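Local coordinates for protein transcription termination factor FttA (Methanosarcina mazei, PDB 2XR1) that probably terminates transcription genome-wide by cleaving nascent RNA at the polymerase exit channel, as a nuclease that uses two zinc ions, at residues B[354-359]-B[582-587]; B[243-248]-B[330-335]; B[361-366]-B[463-468]. All blocks are in the same frame, centred on the assembly; numbering follows the deposited sequence.

How the contacts relate
All three contacts are buried, but they differ in depth and chemistry. Contact 2 lies about 3 Å from the centre of the chain, contacts 1 and 3 about 15 and 14 Å, measured between centres. Contacts 1 and 2 share one zinc ion, and the backbone ties them again where Lys357 N lies 2.9 Å from Ala330 O, a probable hydrogen bond. Contact 2 relies on metal bonds and ring packing, contact 1 pairs a zinc-bridging aspartate with carbonyl and hydroxyl hydrogen bonds, and contact 3, without metal, rests on one asparagine and apolar groups. Contact 3 is nested in the loop closed by contact 1; its Phe364 packs against 333-334 of contact 2.

Contact 1 of 3, residues B[354-359]-B[582-587]; sequences GDYKYE and GHSDRR. With ZN (zinc ion), chain E; ZN (zinc ion), chain F.
Asp355 and His583 meet at the dinuclear zinc site of the metallo-beta-lactamase fold, where OD2 of Asp355 bridges the two metals, 2.3 Å from the zinc ion of chain E and 2.1 Å from that of chain F. His245, His247 and His332 complete the first metal's ligands; Asp249, His250 and His607 complete the second's. The imidazole of His583 brings CE1 to 3.5 Å from Asp355 OD2, which lies at the ring edge, with carboxylate and ring planes 57° apart. His583 does not bind zinc; its ND1 is held by Glu380, and its place in a Gly-His-Ser-Asp run probably corresponds to motif B of beta-CASP nucleases.

Behind this first shell, Ser584 ties the two backbones together, with three hydrogen bonds to 356-358. Tyr356 O takes Ser584 N at 3.0 Å, in the carbonyl plane on a lone pair, and also Ser584 OG at 3.3 Å, from above that plane. One residue can give both bonds because its OG is turned beside its own backbone N (chi1 -72°). The hydroxyl also lies obliquely beside the Tyr356 ring, whose OH is bonded to Ser379.

Farther from the metals, Lys357 runs its bent chain along the backbone carbonyl of His583, and NZ donates to His583 O at 3.0 Å from above the carbonyl plane. The ammonium also bonds to Gln390 and forms a salt bridge with Glu359, whose hydrogen bond is weak. Asp585 N-caps the helix that follows. The hydroxyl of Ser584 serves as acceptor too: Tyr358 N donates to Ser584 OG at 2.8 Å, with an N-H...O angle of 164°.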
loop_
_atom_site.group_PDB
_atom_site.type_symbol
_atom_site.label_atom_id
_atom_site.label_comp_id
_atom_site.label_asym_id
_atom_site.label_seq_id
_atom_site.Cartn_x
_atom_site.Cartn_y
_atom_site.Cartn_z
ATOM N N GLY B 354 1.208 14.700 14.661
ATOM C CA GLY B 354 0.554 14.051 15.823
ATOM C C GLY B 354 -0.566 15.002 16.250
ATOM O O GLY B 354 -1.058 15.800 15.426
ATOM N N ASP B 355 -0.966 14.916 17.519
ATOM C CA ASP B 355 -1.932 15.820 18.098
ATOM C C ASP B 355 -1.135 17.064 18.548
ATOM O O ASP B 355 -0.023 16.925 19.065
ATOM C CB ASP B 355 -2.647 15.151 19.264
ATOM C CG ASP B 355 -3.557 13.956 18.837
ATOM O OD1 ASP B 355 -3.655 13.764 17.595
ATOM O OD2 ASP B 355 -4.152 13.236 19.727
ATOM N N TYR B 356 -1.655 18.268 18.312
ATOM C CA TYR B 356 -0.959 19.461 18.675
ATOM C C TYR B 356 -1.866 20.600 19.021
ATOM O O TYR B 356 -3.032 20.592 18.639
ATOM C CB TYR B 356 -0.063 19.910 17.545
ATOM C CG TYR B 356 -0.731 20.340 16.274
ATOM C CD1 TYR B 356 -1.028 19.412 15.266
ATOM C CD2 TYR B 356 -0.978 21.686 16.025
ATOM C CE1 TYR B 356 -1.611 19.823 14.075
ATOM C CE2 TYR B 356 -1.539 22.129 14.841
ATOM C CZ TYR B 356 -1.867 21.194 13.867
ATOM O OH TYR B 356 -2.415 21.612 12.681
ATOM N N LYS B 357 -1.316 21.603 19.712
ATOM C CA LYS B 357 -2.023 22.835 19.997
ATOM C C LYS B 357 -1.154 24.053 19.723
ATOM O O LYS B 357 -0.206 24.345 20.455
ATOM C CB LYS B 357 -2.510 22.866 21.446
ATOM C CG LYS B 357 -3.420 24.057 21.739
ATOM C CD LYS B 357 -4.512 23.734 22.781
ATOM C CE LYS B 357 -5.414 24.931 23.161
ATOM N NZ LYS B 357 -6.495 25.213 22.171
ATOM N N TYR B 358 -1.543 24.793 18.690
ATOM C CA TYR B 358 -0.850 25.998 18.277
ATOM C C TYR B 358 -1.281 27.164 19.087
ATOM O O TYR B 358 -1.884 28.056 18.576
ATOM C CB TYR B 358 -1.114 26.251 16.790
ATOM C CG TYR B 358 -0.222 27.282 16.144
ATOM C CD1 TYR B 358 1.135 27.325 16.417
ATOM C CD2 TYR B 358 -0.733 28.191 15.219
ATOM C CE1 TYR B 358 1.937 28.262 15.833
ATOM C CE2 TYR B 358 0.074 29.119 14.610
ATOM C CZ TYR B 358 1.411 29.147 14.934
ATOM O OH TYR B 358 2.255 30.029 14.361
ATOM N N GLU B 359 -0.978 27.143 20.373
ATOM C CA GLU B 359 -1.372 28.209 21.285
ATOM C C GLU B 359 -0.663 27.977 22.580
ATOM O O GLU B 359 -0.473 26.869 22.944
ATOM C CB GLU B 359 -2.865 28.222 21.532
ATOM C CG GLU B 359 -3.297 29.390 22.443
ATOM C CD GLU B 359 -4.713 29.218 23.027
ATOM O OE1 GLU B 359 -5.437 28.265 22.608
ATOM O OE2 GLU B 359 -5.112 30.049 23.897
ATOM N N GLY B 582 -6.723 20.201 24.778
ATOM C CA GLY B 582 -5.314 20.167 24.375
ATOM C C GLY B 582 -5.091 20.065 22.864
ATOM O O GLY B 582 -3.983 19.763 22.427
ATOM N N HIS B 583 -6.139 20.318 22.074
ATOM C CA HIS B 583 -6.037 20.444 20.618
ATOM C C HIS B 583 -6.262 21.853 20.102
ATOM O O HIS B 583 -7.014 22.657 20.669
ATOM C CB HIS B 583 -7.096 19.602 19.958
ATOM C CG HIS B 583 -6.928 18.123 20.158
ATOM N ND1 HIS B 583 -6.112 17.349 19.355
ATOM C CD2 HIS B 583 -7.530 17.275 21.028
ATOM C CE1 HIS B 583 -6.228 16.091 19.731
ATOM N NE2 HIS B 583 -7.091 16.019 20.731
ATOM N N SER B 584 -5.621 22.135 18.988
ATOM C CA SER B 584 -5.850 23.324 18.239
ATOM C C SER B 584 -7.282 23.345 17.788
ATOM O O SER B 584 -7.754 22.371 17.250
ATOM C CB SER B 584 -4.954 23.316 16.998
ATOM O OG SER B 584 -3.629 23.525 17.345
ATOM N N ASP B 585 -7.977 24.460 17.973
ATOM C CA ASP B 585 -9.318 24.596 17.415
ATOM C C ASP B 585 -9.215 24.863 15.900
ATOM O O ASP B 585 -8.122 24.789 15.331
ATOM C CB ASP B 585 -10.116 25.674 18.157
ATOM C CG ASP B 585 -9.728 27.121 17.771
ATOM O OD1 ASP B 585 -8.738 27.318 17.014
ATOM O OD2 ASP B 585 -10.428 28.079 18.234
ATOM N N ARG B 586 -10.341 25.144 15.254
ATOM C CA ARG B 586 -10.343 25.322 13.804
ATOM C C ARG B 586 -9.418 26.460 13.392
ATOM O O ARG B 586 -8.595 26.285 12.539
ATOM C CB ARG B 586 -11.764 25.539 13.290
ATOM C CG ARG B 586 -11.859 26.176 11.940
ATOM C CD ARG B 586 -11.601 25.202 10.789
ATOM N NE ARG B 586 -11.933 25.888 9.556
ATOM C CZ ARG B 586 -12.265 25.328 8.402
ATOM N NH1 ARG B 586 -12.329 24.016 8.246
ATOM N NH2 ARG B 586 -12.559 26.122 7.388
ATOM N N ARG B 587 -9.541 27.609 14.039
ATOM C CA ARG B 587 -8.667 28.746 13.772
ATOM C C ARG B 587 -7.179 28.343 13.898
ATOM O O ARG B 587 -6.352 28.622 13.053
ATOM C CB ARG B 587 -8.961 29.894 14.723
ATOM C CG ARG B 587 -8.492 31.252 14.189
ATOM C CD ARG B 587 -8.528 32.356 15.255
ATOM N NE ARG B 587 -7.280 32.377 16.034
ATOM C CZ ARG B 587 -7.137 31.917 17.290
ATOM N NH1 ARG B 587 -8.182 31.406 17.975
ATOM N NH2 ARG B 587 -5.946 31.981 17.883
HETATM ZN ZN ZN E . -3.799 12.888 22.004
HETATM ZN ZN ZN F . -5.232 11.447 19.495
#

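Contact 2 of 3, residues B[243-248]-B[330-335]; sequences VTHAHL and AGHILG. With ZN (zinc ion), chain E.
His245, His247 and His332 converge on the zinc ion of chain E, and metal bonds dominate the contact. His245 NE2 binds at 2.2 Å, His247 ND1 at 2.0 Å and His332 NE2 at 2.2 Å, with Asp355 as the fourth ligand. His247 thus uses the nitrogen nearer its backbone, whereas the other two use the farther one.

Ring packing follows from this convergence. His332 turns its edge toward the face of His245 in an offset edge-to-face pair, the planes 89° apart and His332 CD2 3.3 Å from His245 CD2. His247 and His332 meet only rim to rim.

Apolar cover comes from Ile333. Its CD1 sits 3.9 Å from the centroid of the His247 ring, 10° off the normal, a CH-pi contact. With CG1 between backbone N and carbonyl carbon (chi1 62°) and the chain extended beyond it, CD1 reaches 4.1 Å from Ala246 CB, while the CG2 branch reaches 3.6 Å from His247 CE1.

Hydrogen bonds from the second shell orient the rings through their remaining nitrogens. His245 ND1 donates to Thr244 OG1 at 3.1 Å, and that hydroxyl is also bonded to Asp212; His332 ND1 pairs with Gly582 O and His247 NE2 with Val421 O. Residues 245-250 spell His-X-His-X-Asp-His, and with His332 and Asp355 they supply the signature zinc ligands of the metallo-beta-lactamase superfamily, His607 completing the second metal's set.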
loop_
_atom_site.group_PDB
_atom_site.type_symbol
_atom_site.label_atom_id
_atom_site.label_comp_id
_atom_site.label_asym_id
_atom_site.label_seq_id
_atom_site.Cartn_x
_atom_site.Cartn_y
_atom_site.Cartn_z
ATOM N N VAL B 243 6.428 6.971 18.463
ATOM C CA VAL B 243 5.250 7.292 19.246
ATOM C C VAL B 243 5.258 8.816 19.433
ATOM O O VAL B 243 6.185 9.397 20.016
ATOM C CB VAL B 243 5.280 6.565 20.602
ATOM C CG1 VAL B 243 4.126 6.984 21.440
ATOM C CG2 VAL B 243 5.309 5.008 20.420
ATOM N N THR B 244 4.215 9.459 18.938
ATOM C CA THR B 244 4.157 10.902 18.921
ATOM C C THR B 244 3.817 11.465 20.300
ATOM O O THR B 244 4.328 12.517 20.672
ATOM C CB THR B 244 3.101 11.385 17.943
ATOM O OG1 THR B 244 1.862 10.844 18.351
ATOM C CG2 THR B 244 3.382 10.943 16.531
ATOM N N HIS B 245 2.959 10.771 21.051
ATOM C CA HIS B 245 2.658 11.163 22.422
ATOM C C HIS B 245 1.979 9.994 23.119
ATOM O O HIS B 245 1.660 9.000 22.489
ATOM C CB HIS B 245 1.803 12.448 22.520
ATOM C CG HIS B 245 0.424 12.333 21.953
ATOM N ND1 HIS B 245 0.172 12.240 20.597
ATOM C CD2 HIS B 245 -0.791 12.342 22.559
ATOM C CE1 HIS B 245 -1.136 12.186 20.402
ATOM N NE2 HIS B 245 -1.744 12.271 21.571
ATOM N N ALA B 246 1.768 10.131 24.425
ATOM C CA ALA B 246 1.452 8.985 25.267
ATOM C C ALA B 246 0.030 8.521 25.209
ATOM O O ALA B 246 -0.270 7.504 25.776
ATOM C CB ALA B 246 1.816 9.268 26.711
ATOM N N HIS B 247 -0.851 9.235 24.516
ATOM C CA HIS B 247 -2.258 8.851 24.512
ATOM C C HIS B 247 -2.464 7.435 23.963
ATOM O O HIS B 247 -1.840 7.035 22.990
ATOM C CB HIS B 247 -3.107 9.855 23.757
ATOM C CG HIS B 247 -3.455 11.081 24.540
ATOM N ND1 HIS B 247 -3.647 12.307 23.941
ATOM C CD2 HIS B 247 -3.683 11.263 25.856
ATOM C CE1 HIS B 247 -3.969 13.192 24.865
ATOM N NE2 HIS B 247 -3.991 12.585 26.033
ATOM N N LEU B 248 -3.345 6.694 24.619
ATOM C CA LEU B 248 -3.646 5.334 24.217
ATOM C C LEU B 248 -3.972 5.206 22.732
ATOM O O LEU B 248 -3.506 4.283 22.098
ATOM C CB LEU B 248 -4.740 4.732 25.097
ATOM C CG LEU B 248 -4.097 4.071 26.323
ATOM C CD1 LEU B 248 -5.095 3.829 27.425
ATOM C CD2 LEU B 248 -3.317 2.788 25.948
ATOM N N ALA B 330 4.841 19.872 20.661
ATOM C CA ALA B 330 3.523 19.843 19.986
ATOM C C ALA B 330 2.502 20.651 20.758
ATOM O O ALA B 330 1.507 21.040 20.195
ATOM C CB ALA B 330 3.017 18.423 19.811
ATOM N N GLY B 331 2.722 20.844 22.061
ATOM C CA GLY B 331 1.809 21.599 22.906
ATOM C C GLY B 331 0.554 20.863 23.329
ATOM O O GLY B 331 -0.358 21.475 23.868
ATOM N N HIS B 332 0.492 19.544 23.137
ATOM C CA HIS B 332 -0.742 18.788 23.354
ATOM C C HIS B 332 -0.750 18.208 24.765
ATOM O O HIS B 332 -1.627 18.506 25.545
ATOM C CB HIS B 332 -0.824 17.710 22.282
ATOM C CG HIS B 332 -1.966 16.750 22.427
ATOM N ND1 HIS B 332 -3.283 17.141 22.366
ATOM C CD2 HIS B 332 -1.978 15.401 22.538
ATOM C CE1 HIS B 332 -4.059 16.072 22.442
ATOM N NE2 HIS B 332 -3.293 15.002 22.547
ATOM N N ILE B 333 0.212 17.348 25.083
ATOM C CA ILE B 333 0.374 16.832 26.431
ATOM C C ILE B 333 1.848 16.750 26.693
ATOM O O ILE B 333 2.631 16.949 25.778
ATOM C CB ILE B 333 -0.266 15.463 26.678
ATOM C CG1 ILE B 333 0.344 14.374 25.814
ATOM C CG2 ILE B 333 -1.703 15.529 26.512
ATOM C CD1 ILE B 333 -0.110 12.904 26.212
ATOM N N LEU B 334 2.199 16.484 27.942
ATOM C CA LEU B 334 3.560 16.386 28.381
ATOM C C LEU B 334 4.303 15.488 27.487
ATOM O O LEU B 334 4.045 14.313 27.462
ATOM C CB LEU B 334 3.632 15.840 29.825
ATOM C CG LEU B 334 5.014 15.772 30.473
ATOM C CD1 LEU B 334 5.659 17.159 30.626
ATOM C CD2 LEU B 334 4.907 15.050 31.800
ATOM N N GLY B 335 5.248 16.043 26.749
ATOM C CA GLY B 335 6.166 15.244 25.930
ATOM C C GLY B 335 5.691 15.052 24.529
ATOM O O GLY B 335 6.362 14.373 23.770
HETATM ZN ZN ZN E . -3.799 12.888 22.004
#

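Contact 3 of 3, residues B[361-366]-B[463-468]; sequences TRLFDP and EYLNND
Asn466, the residue with most surface buried here, inserts its amide into the turn formed by 361-364. Its backbone N donates to Leu363 O at 2.9 Å, with an N-H...O angle of 168°. The side chain, with CG between backbone N and carbonyl carbon (chi1 67°), presents ND2 to the carbonyls of the turn: one weak bond runs to Arg362 O at 3.1 Å, another to Phe364 O at 3.3 Å. The opposite end of the amide faces its own helix, where Asn466 OD1 accepts weakly from Asp468 N at 3.1 Å and also from Leu469 N. The turn is closed twice, by the backbone bond from Thr361 N to Phe364 O and by an ST motif in which Thr361 OG1 accepts from Phe364 N.

Leu465 lies alongside. Its CA approaches Leu363 O to 3.4 Å in a CA-H...O contact, and its CD2 packs 4.3 Å from Leu363 CD2. The same CD2 comes obliquely to the Phe364 ring, 4.2 Å from CE1.

Leu363 continues onto helix 423-436 by touching Gln425 and Ile429. Its CB covers one face of the neighbouring Phe364 ring, whose edge meets Tyr464 O in plane, 3.5 Å from Phe364 CD1.

The arrangement joins a loop of the metallo-beta-lactamase domain to the beta-CASP domain through an asparagine N-cap, one amide both capping helix 467-472 and reaching the turn carbonyls of the other domain.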
loop_
_atom_site.group_PDB
_atom_site.type_symbol
_atom_site.label_atom_id
_atom_site.label_comp_id
_atom_site.label_asym_id
_atom_site.label_seq_id
_atom_site.Cartn_x
_atom_site.Cartn_y
_atom_site.Cartn_z
ATOM N N THR B 361 -0.451 27.520 26.406
ATOM C CA THR B 361 -1.437 27.072 27.380
ATOM C C THR B 361 -0.829 27.183 28.767
ATOM O O THR B 361 0.317 27.609 28.890
ATOM C CB THR B 361 -1.896 25.623 27.070
ATOM O OG1 THR B 361 -0.773 24.725 27.099
ATOM C CG2 THR B 361 -2.590 25.574 25.679
ATOM N N ARG B 362 -1.581 26.852 29.812
ATOM C CA ARG B 362 -1.029 26.929 31.139
ATOM C C ARG B 362 0.193 26.026 31.305
ATOM O O ARG B 362 1.079 26.352 32.070
ATOM C CB ARG B 362 -2.082 26.594 32.222
ATOM C CG ARG B 362 -3.306 27.500 32.258
ATOM C CD ARG B 362 -2.937 28.949 32.390
ATOM N NE ARG B 362 -2.418 29.152 33.715
ATOM C CZ ARG B 362 -3.174 29.451 34.762
ATOM N NH1 ARG B 362 -4.491 29.628 34.612
ATOM N NH2 ARG B 362 -2.614 29.598 35.960
ATOM N N LEU B 363 0.233 24.891 30.619
ATOM C CA LEU B 363 1.296 23.901 30.819
ATOM C C LEU B 363 2.410 23.971 29.773
ATOM O O LEU B 363 3.588 23.768 30.095
ATOM C CB LEU B 363 0.730 22.475 30.810
ATOM C CG LEU B 363 -0.075 21.940 31.998
ATOM C CD1 LEU B 363 -0.636 20.608 31.595
ATOM C CD2 LEU B 363 0.781 21.758 33.205
ATOM N N PHE B 364 2.048 24.237 28.530
ATOM C CA PHE B 364 2.976 24.049 27.414
ATOM C C PHE B 364 3.138 25.265 26.499
ATOM O O PHE B 364 2.382 26.235 26.596
ATOM C CB PHE B 364 2.498 22.891 26.578
ATOM C CG PHE B 364 2.200 21.659 27.376
ATOM C CD1 PHE B 364 3.225 20.998 28.073
ATOM C CD2 PHE B 364 0.894 21.129 27.408
ATOM C CE1 PHE B 364 2.946 19.844 28.785
ATOM C CE2 PHE B 364 0.614 19.980 28.141
ATOM C CZ PHE B 364 1.637 19.334 28.821
ATOM N N ASP B 365 4.161 25.219 25.656
ATOM C CA ASP B 365 4.388 26.264 24.660
ATOM C C ASP B 365 3.662 25.835 23.391
ATOM O O ASP B 365 3.269 24.689 23.267
ATOM C CB ASP B 365 5.873 26.437 24.371
ATOM C CG ASP B 365 6.672 26.892 25.586
ATOM O OD1 ASP B 365 6.430 28.028 26.117
ATOM O OD2 ASP B 365 7.583 26.095 25.997
ATOM N N PRO B 366 3.485 26.761 22.446
ATOM C CA PRO B 366 2.756 26.414 21.230
ATOM C C PRO B 366 3.461 25.380 20.419
ATOM O O PRO B 366 4.673 25.300 20.475
ATOM C CB PRO B 366 2.733 27.731 20.421
ATOM C CG PRO B 366 3.201 28.848 21.347
ATOM C CD PRO B 366 3.895 28.197 22.512
ATOM N N GLU B 463 11.650 20.447 31.975
ATOM C CA GLU B 463 12.024 20.955 30.626
ATOM C C GLU B 463 10.926 20.788 29.576
ATOM O O GLU B 463 10.999 21.387 28.533
ATOM C CB GLU B 463 13.248 20.211 30.083
ATOM C CG GLU B 463 14.585 20.918 30.157
ATOM C CD GLU B 463 15.180 20.852 31.499
ATOM O OE1 GLU B 463 14.374 21.070 32.444
ATOM O OE2 GLU B 463 16.422 20.600 31.612
ATOM N N TYR B 464 9.920 19.956 29.837
ATOM C CA TYR B 464 8.852 19.718 28.879
ATOM C C TYR B 464 7.625 20.573 29.138
ATOM O O TYR B 464 6.665 20.534 28.368
ATOM C CB TYR B 464 8.527 18.208 28.776
ATOM C CG TYR B 464 9.610 17.529 27.980
ATOM C CD1 TYR B 464 9.527 17.450 26.599
ATOM C CD2 TYR B 464 10.774 17.062 28.595
ATOM C CE1 TYR B 464 10.538 16.896 25.848
ATOM C CE2 TYR B 464 11.809 16.499 27.846
ATOM C CZ TYR B 464 11.679 16.420 26.467
ATOM O OH TYR B 464 12.673 15.895 25.667
ATOM N N LEU B 465 7.694 21.386 30.174
ATOM C CA LEU B 465 6.704 22.416 30.478
ATOM C C LEU B 465 7.178 23.799 29.980
ATOM O O LEU B 465 8.384 24.009 29.784
ATOM C CB LEU B 465 6.550 22.513 32.002
ATOM C CG LEU B 465 6.283 21.226 32.767
ATOM C CD1 LEU B 465 6.464 21.390 34.271
ATOM C CD2 LEU B 465 4.871 20.737 32.424
ATOM N N ASN B 466 6.257 24.756 29.856
ATOM C CA ASN B 466 6.623 26.133 29.517
ATOM C C ASN B 466 7.319 26.829 30.690
ATOM O O ASN B 466 7.277 26.337 31.812
ATOM C CB ASN B 466 5.403 26.931 29.015
ATOM C CG ASN B 466 4.356 27.173 30.103
ATOM O OD1 ASN B 466 4.684 27.488 31.235
ATOM N ND2 ASN B 466 3.096 27.039 29.752
ATOM N N ASN B 467 7.948 27.970 30.424
ATOM C CA ASN B 467 8.704 28.729 31.443
ATOM C C ASN B 467 7.968 29.021 32.755
ATOM O O ASN B 467 8.565 29.009 33.835
ATOM C CB ASN B 467 9.158 30.084 30.873
ATOM C CG ASN B 467 10.463 29.998 30.078
ATOM O OD1 ASN B 467 10.711 29.035 29.355
ATOM N ND2 ASN B 467 11.327 31.020 30.249
ATOM N N ASP B 468 6.677 29.337 32.659
ATOM C CA ASP B 468 5.953 29.763 33.832
ATOM C C ASP B 468 5.647 28.597 34.737
ATOM O O ASP B 468 5.826 28.695 35.951
ATOM C CB ASP B 468 4.696 30.493 33.448
ATOM C CG ASP B 468 4.985 31.835 32.780
ATOM O OD1 ASP B 468 6.054 32.458 33.106
ATOM O OD2 ASP B 468 4.134 32.251 31.926
HETATM O O HOH W 1 6.103 22.820 25.847
#